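Long-range contacts in outer membrane protein (Bartonella henselae, PDB 2FI9), which is of unknown function, named an outer membrane protein but folded as a small alpha/beta domain of the DUF498/DUF598 family: residues A[38-43]-A[60-65]; A[47-52]-A[123-128]; A[71-76]-A[118-123]. One frame throughout, in Å; residues are numbered along the deposited sequence.

Contact 1: A[38-43]-A[60-65]; sequences ICIPSG and SRVLEE
Ile-38 and Ile-40, alternate residues of a strand and so on the same side of it, both reach Val-62 on the facing helix, and CG2 of the valine serves the two together. Ile-38 CD1 meets Val-62 CG2 at 3.4 Å, closer than methyl carbons usually sit, while Ile-40 CG2 lies 3.8 Å from Val-62 CG2. Branched aliphatic side chains suit this buried layer, since they fill space without bringing in polar groups. Ile-40 carries its CG1 branch in the position between backbone N and carbonyl carbon (chi1 53°); this directs CD1 to Arg-61, whose CB is 3.6 Å from Ile-40 CD1, and to Glu-65.

The Glu-65 side chain crosses that of Ile-40 at about a right angle, bringing its carboxylate to the isoleucine's end. A glutamate just past the helix is long enough to span to the type I turn, where Ser-42, small enough for a tight turn, gives its backbone N to the syn lone pair of Glu-65 OE1 (N to OE1 3.2 Å), a somewhat bent bond. The serine OG is modelled too close to OE2 for that distance to be trusted. Beside them Pro-41 CD packs 3.6 Å from Glu-65 OE1.

The hydroxyl of Tyr-45 hydrogen-bonds to Ser-42 OG, and its ring makes a cation-pi pair with Arg-61. Strand 36-40 lies between strands 43-47 and 120-124, and helix 60-64 runs nearly parallel to it over one face of the sheet.

Contact 2: A[47-52]-A[123-128]; sequences IDMTGP and LLFAVE
Phe-125 stands against the loop formed by Met-49, Gly-51 and Pro-52, and far more of its surface is buried here than that of any other residue in the contact. CG is anti to the backbone N (chi1 -177°), which carries the ring out to the turning backbone of the loop. Pro-52 lies over one face: its N sits over the centre of the Phe-125 ring, 3.6 Å above the plane. Its CB makes a CH-pi contact, 4.1 Å from the ring centroid and 21° off the normal. A proline suits the place because its compact, rigid ring lets N, CA and CB sit together over the aromatic face. Gly-51 approaches the same ring obliquely through its carbonyl group, C being 3.3 Å from Phe-125 CE1.

Met-49, second in buried surface, works at the ring's edge: its CB lies near the ring plane, 3.8 Å from Phe-125 CD1. The chain then runs extended through chi2, placing SD 4.0 Å from Leu-123 CD1 and 4.1 Å from Phe-125 CA, and the bend at chi3 (82°) turns CE back to 4.2 Å from Phe-125 CD1. A long, flexible thioether is well able to follow such an uneven surface.

Leu-123 receives that sulfur on its CD1 methyl. From the last part of its strand it also touches Ile-38, Pro-54 and Ile-59, joining the loop's packing to the apolar layer over the sheet. The backbone O of Phe-125 hydrogen-bonds to Thr-103 OG1 at the start of helix 103-115.

Held by apolar and CH-pi packing, the contact is that of a connecting loop folded over the C-terminal end of a central strand, in an alpha/beta domain built on a mixed sheet.

Contact 3: A[71-76]-A[118-123]; sequences VLLIGT and RAVAAL
Val-71 and Val-120 lie side by side and point the same way from two neighbouring parallel strands, with Val-71 CG1 3.8 Å from Val-120 CG2; beta-branched valines suit such extended backbone. That same CG2, anti to its own backbone N, also receives Leu-73 CD1 at 3.8 Å, the leucine slanting across the valine. Ala-122 shares this face, its small methyl lying against Phe-110; helix 103-115 packs here through Thr-109, Phe-110 and Leu-113.

On the other face are Leu-72, Ile-74, Ala-121 and Leu-123. Leu-72 has its CG anti to the backbone N (chi1 176°) and leans over the neighbouring strand, so that CD1 lies 3.6 Å from both C and O of Ala-121 and 3.7 Å from its CB, an approach that a small alanine suits. Ala-121 also lies against Ile-40 and Ile-69, and Ile-74 against Leu-83 and Thr-100.

Five backbone hydrogen bonds hold the pair in parallel register, alternating in direction, from Val-71 N to Ala-119 O (3.2 Å) through to Gly-75 N to Leu-123 O (2.8 Å). Helix 103-115 joins strands 97-101 and 120-124 in a beta-alpha-beta crossover that passes over strand 71-75. The ladder satisfies peptide groups that would be costly to bury bare, and the aliphatic side chains of residues 71-74 and 120-123 make both faces apolar: the chemistry of a central strand pair covered from two directions.

Contact 3 is the buried centre, a ladder of backbone bonds between two parallel strands; contact 1 is partly buried, and contact 2 lies at the surface. Strand 120-124 unites them: contacts 2 and 3 share Leu-123, and strand 36-40 of contact 1 borders strand 120-124 on the side away from strand 71-75, with a probable hydrogen bond from Cys-39 N to Ala-122 O. Chemistry follows place. Main-chain bonding and aliphatic packing dominate the middle, a carboxylate enters where contact 1 nears solvent, and contact 2 depends on an aromatic ring with proline and methionine, one probable hydrogen bond, Phe-125 N to Gly-75 O, tying it to contact 3.

Contact 1: A[38-43]-A[60-65]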
loop_
_atom_site.group_PDB
_atom_site.type_symbol
_atom_site.label_atom_id
_atom_site.label_comp_id
_atom_site.label_asym_id
_atom_site.label_seq_id
_atom_site.Cartn_x
_atom_site.Cartn_y
_atom_site.Cartn_z
ATOM N N ILE A 38 4.087 -1.832 -2.780
ATOM C CA ILE A 38 3.022 -0.924 -3.134
ATOM C C ILE A 38 2.148 -1.620 -4.210
ATOM O O ILE A 38 2.669 -2.270 -5.102
ATOM C CB ILE A 38 3.597 0.428 -3.592
ATOM C CG1 ILE A 38 2.555 1.527 -3.452
ATOM C CG2 ILE A 38 4.166 0.371 -5.009
ATOM C CD1 ILE A 38 3.178 2.902 -3.468
ATOM N N CYS A 39 0.832 -1.514 -4.071
ATOM C CA CYS A 39 -0.113 -2.203 -4.926
ATOM C C CYS A 39 -0.966 -1.142 -5.564
ATOM O O CYS A 39 -1.743 -0.473 -4.889
ATOM C CB CYS A 39 -1.008 -3.126 -4.095
ATOM S SG CYS A 39 -0.118 -4.279 -3.040
ATOM N N ILE A 40 -0.799 -0.959 -6.862
ATOM C CA ILE A 40 -1.486 0.113 -7.576
ATOM C C ILE A 40 -2.056 -0.470 -8.884
ATOM O O ILE A 40 -1.748 -1.613 -9.230
ATOM C CB ILE A 40 -0.533 1.316 -7.799
ATOM C CG1 ILE A 40 0.763 0.847 -8.479
ATOM C CG2 ILE A 40 -0.213 1.962 -6.464
ATOM C CD1 ILE A 40 1.748 1.973 -8.804
ATOM N N PRO A 41 -2.952 0.262 -9.570
ATOM C CA PRO A 41 -3.522 -0.343 -10.792
ATOM C C PRO A 41 -2.511 -0.931 -11.784
ATOM O O PRO A 41 -2.834 -1.931 -12.456
ATOM C CB PRO A 41 -4.318 0.811 -11.408
ATOM C CG PRO A 41 -4.788 1.549 -10.207
ATOM C CD PRO A 41 -3.572 1.568 -9.282
ATOM N N SER A 42 -1.314 -0.338 -11.885
ATOM C CA SER A 42 -0.296 -0.826 -12.852
ATOM C C SER A 42 0.498 -2.047 -12.350
ATOM O O SER A 42 1.283 -2.627 -13.095
ATOM C CB SER A 42 0.679 0.287 -13.230
ATOM O OG SER A 42 1.501 0.630 -12.118
ATOM N N GLY A 43 0.314 -2.407 -11.082
ATOM C CA GLY A 43 0.917 -3.624 -10.560
ATOM C C GLY A 43 1.320 -3.586 -9.111
ATOM O O GLY A 43 0.984 -2.646 -8.380
ATOM N N SER A 60 5.430 7.964 -4.407
ATOM C CA SER A 60 5.572 8.585 -5.725
ATOM C C SER A 60 4.795 7.872 -6.844
ATOM O O SER A 60 4.214 8.527 -7.698
ATOM C CB SER A 60 7.051 8.720 -6.103
ATOM O OG SER A 60 7.690 7.456 -6.081
ATOM N N ARG A 61 4.753 6.539 -6.822
ATOM C CA ARG A 61 4.003 5.808 -7.849
ATOM C C ARG A 61 2.493 6.001 -7.706
ATOM O O ARG A 61 1.759 6.017 -8.718
ATOM C CB ARG A 61 4.344 4.321 -7.835
ATOM C CG ARG A 61 5.597 3.966 -8.605
ATOM C CD ARG A 61 5.751 2.447 -8.663
ATOM N NE ARG A 61 6.973 2.023 -9.342
ATOM C CZ ARG A 61 7.101 1.877 -10.664
ATOM N NH1 ARG A 61 6.086 2.131 -11.488
ATOM N NH2 ARG A 61 8.256 1.465 -11.174
ATOM N N VAL A 62 2.041 6.132 -6.455
ATOM C CA VAL A 62 0.641 6.406 -6.160
ATOM C C VAL A 62 0.256 7.774 -6.710
ATOM O O VAL A 62 -0.754 7.905 -7.403
ATOM C CB VAL A 62 0.349 6.339 -4.647
ATOM C CG1 VAL A 62 -1.053 6.849 -4.331
ATOM C CG2 VAL A 62 0.495 4.936 -4.166
ATOM N N LEU A 63 1.067 8.785 -6.420
ATOM C CA LEU A 63 0.781 10.126 -6.895
ATOM C C LEU A 63 0.715 10.119 -8.430
ATOM O O LEU A 63 -0.182 10.711 -9.036
ATOM C CB LEU A 63 1.839 11.116 -6.382
ATOM C CG LEU A 63 1.859 11.272 -4.842
ATOM C CD1 LEU A 63 3.000 12.176 -4.408
ATOM C CD2 LEU A 63 0.532 11.814 -4.292
ATOM N N GLU A 64 1.663 9.432 -9.048
ATOM C CA GLU A 64 1.776 9.416 -10.504
ATOM C C GLU A 64 0.587 8.731 -11.191
ATOM O O GLU A 64 0.263 9.038 -12.340
ATOM C CB GLU A 64 3.096 8.746 -10.911
ATOM C CG GLU A 64 4.352 9.575 -10.542
ATOM C CD GLU A 64 5.648 8.745 -10.551
ATOM O OE1 GLU A 64 5.645 7.640 -11.138
ATOM O OE2 GLU A 64 6.676 9.201 -9.998
ATOM N N GLU A 65 -0.053 7.800 -10.486
ATOM C CA GLU A 65 -1.195 7.064 -11.026
ATOM C C GLU A 65 -2.505 7.518 -10.379
ATOM O O GLU A 65 -3.495 6.777 -10.375
ATOM C CB GLU A 65 -0.998 5.564 -10.803
ATOM C CG GLU A 65 0.179 4.999 -11.545
ATOM C CD GLU A 65 0.181 3.472 -11.597
ATOM O OE1 GLU A 65 -0.882 2.820 -11.406
ATOM O OE2 GLU A 65 1.273 2.927 -11.834
#

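Contact 2: A[47-52]-A[123-128]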
loop_
_atom_site.group_PDB
_atom_site.type_symbol
_atom_site.label_atom_id
_atom_site.label_comp_id
_atom_site.label_asym_id
_atom_site.label_seq_id
_atom_site.Cartn_x
_atom_site.Cartn_y
_atom_site.Cartn_z
ATOM N N ILE A 47 9.100 -1.860 -2.740
ATOM C CA ILE A 47 9.664 -0.583 -2.345
ATOM C C ILE A 47 10.541 -0.779 -1.114
ATOM O O ILE A 47 10.224 -1.557 -0.205
ATOM C CB ILE A 47 8.603 0.506 -2.085
ATOM C CG1 ILE A 47 7.409 -0.068 -1.348
ATOM C CG2 ILE A 47 8.158 1.151 -3.407
ATOM C CD1 ILE A 47 6.746 0.909 -0.461
ATOM N N ASP A 48 11.655 -0.069 -1.104
ATOM C CA ASP A 48 12.650 -0.242 -0.080
ATOM C C ASP A 48 12.367 0.681 1.088
ATOM O O ASP A 48 13.035 1.698 1.246
ATOM C CB ASP A 48 14.029 0.040 -0.651
ATOM C CG ASP A 48 15.132 -0.562 0.187
ATOM O OD1 ASP A 48 14.891 -1.604 0.850
ATOM O OD2 ASP A 48 16.248 0.009 0.178
ATOM N N MET A 49 11.366 0.335 1.893
ATOM C CA MET A 49 11.073 1.093 3.110
ATOM C C MET A 49 12.049 0.664 4.223
ATOM O O MET A 49 12.164 -0.518 4.526
ATOM C CB MET A 49 9.615 0.876 3.548
ATOM C CG MET A 49 8.551 1.453 2.606
ATOM S SD MET A 49 6.842 1.045 3.078
ATOM C CE MET A 49 6.592 2.313 4.318
ATOM N N THR A 50 12.769 1.610 4.809
ATOM C CA THR A 50 13.630 1.295 5.967
ATOM C C THR A 50 12.833 1.269 7.268
ATOM O O THR A 50 13.319 0.810 8.317
ATOM C CB THR A 50 14.727 2.333 6.158
ATOM O OG1 THR A 50 14.113 3.610 6.382
ATOM C CG2 THR A 50 15.649 2.378 4.952
ATOM N N GLY A 51 11.620 1.796 7.190
ATOM C CA GLY A 51 10.783 1.966 8.363
ATOM C C GLY A 51 9.328 2.091 7.991
ATOM O O GLY A 51 9.003 2.337 6.831
ATOM N N PRO A 52 8.445 1.922 8.983
ATOM C CA PRO A 52 7.005 1.856 8.765
ATOM C C PRO A 52 6.324 3.169 8.359
ATOM O O PRO A 52 5.181 3.131 7.895
ATOM C CB PRO A 52 6.481 1.362 10.111
ATOM C CG PRO A 52 7.491 1.796 11.082
ATOM C CD PRO A 52 8.800 1.722 10.400
ATOM N N LEU A 123 -0.067 0.764 0.265
ATOM C CA LEU A 123 1.349 0.793 0.522
ATOM C C LEU A 123 1.531 -0.026 1.775
ATOM O O LEU A 123 0.955 0.300 2.806
ATOM C CB LEU A 123 1.812 2.231 0.764
ATOM C CG LEU A 123 3.275 2.430 1.166
ATOM C CD1 LEU A 123 4.226 1.784 0.194
ATOM C CD2 LEU A 123 3.611 3.934 1.289
ATOM N N LEU A 124 2.320 -1.089 1.704
ATOM C CA LEU A 124 2.357 -2.032 2.818
ATOM C C LEU A 124 3.769 -2.249 3.345
ATOM O O LEU A 124 4.594 -2.843 2.653
ATOM C CB LEU A 124 1.725 -3.366 2.399
ATOM C CG LEU A 124 0.314 -3.303 1.795
ATOM C CD1 LEU A 124 -0.083 -4.598 1.118
ATOM C CD2 LEU A 124 -0.741 -2.953 2.843
ATOM N N PHE A 125 4.038 -1.780 4.566
ATOM C CA PHE A 125 5.304 -2.079 5.222
ATOM C C PHE A 125 5.298 -3.520 5.672
ATOM O O PHE A 125 4.406 -3.940 6.390
ATOM C CB PHE A 125 5.527 -1.178 6.415
ATOM C CG PHE A 125 6.851 -1.389 7.107
ATOM C CD1 PHE A 125 8.036 -0.958 6.516
ATOM C CD2 PHE A 125 6.906 -1.978 8.369
ATOM C CE1 PHE A 125 9.253 -1.133 7.158
ATOM C CE2 PHE A 125 8.135 -2.135 9.036
ATOM C CZ PHE A 125 9.302 -1.718 8.428
ATOM N N ALA A 126 6.308 -4.268 5.249
ATOM C CA ALA A 126 6.389 -5.694 5.549
ATOM C C ALA A 126 6.765 -5.877 7.001
ATOM O O ALA A 126 7.768 -5.343 7.449
ATOM C CB ALA A 126 7.421 -6.342 4.678
ATOM N N VAL A 127 5.956 -6.644 7.718
ATOM C CA VAL A 127 6.189 -6.933 9.133
ATOM C C VAL A 127 6.730 -8.343 9.323
ATOM O O VAL A 127 6.551 -9.220 8.466
ATOM C CB VAL A 127 4.889 -6.793 9.998
ATOM C CG1 VAL A 127 4.452 -5.349 10.107
ATOM C CG2 VAL A 127 3.762 -7.632 9.433
ATOM N N GLU A 128 7.387 -8.556 10.464
ATOM C CA GLU A 128 7.775 -9.903 10.881
ATOM C C GLU A 128 6.509 -10.716 11.155
ATOM O O GLU A 128 6.446 -11.896 10.839
ATOM C CB GLU A 128 8.647 -9.859 12.136
ATOM C CG GLU A 128 10.025 -9.292 11.922
ATOM C CD GLU A 128 10.900 -10.190 11.074
ATOM O OE1 GLU A 128 11.757 -9.647 10.345
ATOM O OE2 GLU A 128 10.733 -11.435 11.123
ATOM O OXT GLU A 128 5.518 -10.182 11.694
#

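Contact 3: A[71-76]-A[118-123]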
loop_
_atom_site.group_PDB
_atom_site.type_symbol
_atom_site.label_atom_id
_atom_site.label_comp_id
_atom_site.label_asym_id
_atom_site.label_seq_id
_atom_site.Cartn_x
_atom_site.Cartn_y
_atom_site.Cartn_z
ATOM N N VAL A 71 -8.592 5.766 -3.374
ATOM C CA VAL A 71 -8.276 5.511 -1.956
ATOM C C VAL A 71 -6.949 4.765 -1.802
ATOM O O VAL A 71 -6.677 3.799 -2.530
ATOM C CB VAL A 71 -9.454 4.794 -1.191
ATOM C CG1 VAL A 71 -9.856 3.516 -1.851
ATOM C CG2 VAL A 71 -9.107 4.534 0.294
ATOM N N LEU A 72 -6.109 5.274 -0.901
ATOM C CA LEU A 72 -4.863 4.630 -0.551
ATOM C C LEU A 72 -4.878 4.141 0.906
ATOM O O LEU A 72 -5.081 4.938 1.850
ATOM C CB LEU A 72 -3.683 5.585 -0.773
ATOM C CG LEU A 72 -2.327 5.008 -0.343
ATOM C CD1 LEU A 72 -1.906 3.811 -1.207
ATOM C CD2 LEU A 72 -1.280 6.095 -0.374
ATOM N N LEU A 73 -4.663 2.841 1.087
ATOM C CA LEU A 73 -4.519 2.279 2.424
ATOM C C LEU A 73 -3.034 2.213 2.702
ATOM O O LEU A 73 -2.258 1.815 1.829
ATOM C CB LEU A 73 -5.140 0.883 2.499
ATOM C CG LEU A 73 -6.583 0.821 1.988
ATOM C CD1 LEU A 73 -7.052 -0.612 1.843
ATOM C CD2 LEU A 73 -7.500 1.610 2.926
ATOM N N ILE A 74 -2.631 2.644 3.897
ATOM C CA ILE A 74 -1.243 2.612 4.279
ATOM C C ILE A 74 -1.061 1.717 5.497
ATOM O O ILE A 74 -1.570 2.004 6.602
ATOM C CB ILE A 74 -0.709 4.040 4.538
ATOM C CG1 ILE A 74 -0.900 4.880 3.267
ATOM C CG2 ILE A 74 0.770 3.995 4.934
ATOM C CD1 ILE A 74 -0.840 6.371 3.490
ATOM N N GLY A 75 -0.353 0.613 5.283
ATOM C CA GLY A 75 -0.064 -0.347 6.350
ATOM C C GLY A 75 1.257 0.063 6.953
ATOM O O GLY A 75 2.297 -0.021 6.276
ATOM N N THR A 76 1.208 0.521 8.212
ATOM C CA THR A 76 2.375 1.095 8.899
ATOM C C THR A 76 3.051 0.134 9.880
ATOM O O THR A 76 3.556 0.557 10.954
ATOM C CB THR A 76 2.022 2.408 9.648
ATOM O OG1 THR A 76 0.966 2.168 10.589
ATOM C CG2 THR A 76 1.604 3.500 8.677
ATOM N N ARG A 118 -13.269 -1.358 -6.139
ATOM C CA ARG A 118 -12.997 0.045 -5.794
ATOM C C ARG A 118 -11.636 0.418 -6.372
ATOM O O ARG A 118 -10.761 -0.451 -6.504
ATOM C CB ARG A 118 -12.986 0.248 -4.275
ATOM C CG ARG A 118 -14.125 -0.448 -3.494
ATOM C CD ARG A 118 -15.535 0.016 -3.894
ATOM N NE ARG A 118 -15.657 1.467 -3.773
ATOM C CZ ARG A 118 -15.936 2.116 -2.646
ATOM N NH1 ARG A 118 -16.000 3.441 -2.647
ATOM N NH2 ARG A 118 -16.135 1.453 -1.511
ATOM N N ALA A 119 -11.455 1.695 -6.719
ATOM C CA ALA A 119 -10.154 2.200 -7.167
ATOM C C ALA A 119 -9.211 2.335 -5.955
ATOM O O ALA A 119 -8.897 3.441 -5.515
ATOM C CB ALA A 119 -10.314 3.551 -7.918
ATOM N N VAL A 120 -8.767 1.194 -5.433
ATOM C CA VAL A 120 -7.983 1.135 -4.198
ATOM C C VAL A 120 -6.520 0.799 -4.477
ATOM O O VAL A 120 -6.196 0.003 -5.396
ATOM C CB VAL A 120 -8.601 0.099 -3.196
ATOM C CG1 VAL A 120 -8.521 -1.303 -3.742
ATOM C CG2 VAL A 120 -7.962 0.202 -1.774
ATOM N N ALA A 121 -5.649 1.421 -3.688
ATOM C CA ALA A 121 -4.221 1.182 -3.722
ATOM C C ALA A 121 -3.793 0.894 -2.299
ATOM O O ALA A 121 -4.479 1.277 -1.355
ATOM C CB ALA A 121 -3.470 2.421 -4.269
ATOM N N ALA A 122 -2.655 0.230 -2.137
ATOM C CA ALA A 122 -2.100 -0.017 -0.806
ATOM C C ALA A 122 -0.589 0.159 -0.802
ATOM O O ALA A 122 0.089 -0.236 -1.751
ATOM C CB ALA A 122 -2.459 -1.425 -0.345
ATOM N N LEU A 123 -0.067 0.764 0.265
ATOM C CA LEU A 123 1.349 0.793 0.522
ATOM C C LEU A 123 1.531 -0.026 1.775
ATOM O O LEU A 123 0.955 0.300 2.806
ATOM C CB LEU A 123 1.812 2.231 0.764
ATOM C CG LEU A 123 3.275 2.430 1.166
ATOM C CD1 LEU A 123 4.226 1.784 0.194
ATOM C CD2 LEU A 123 3.611 3.934 1.289
#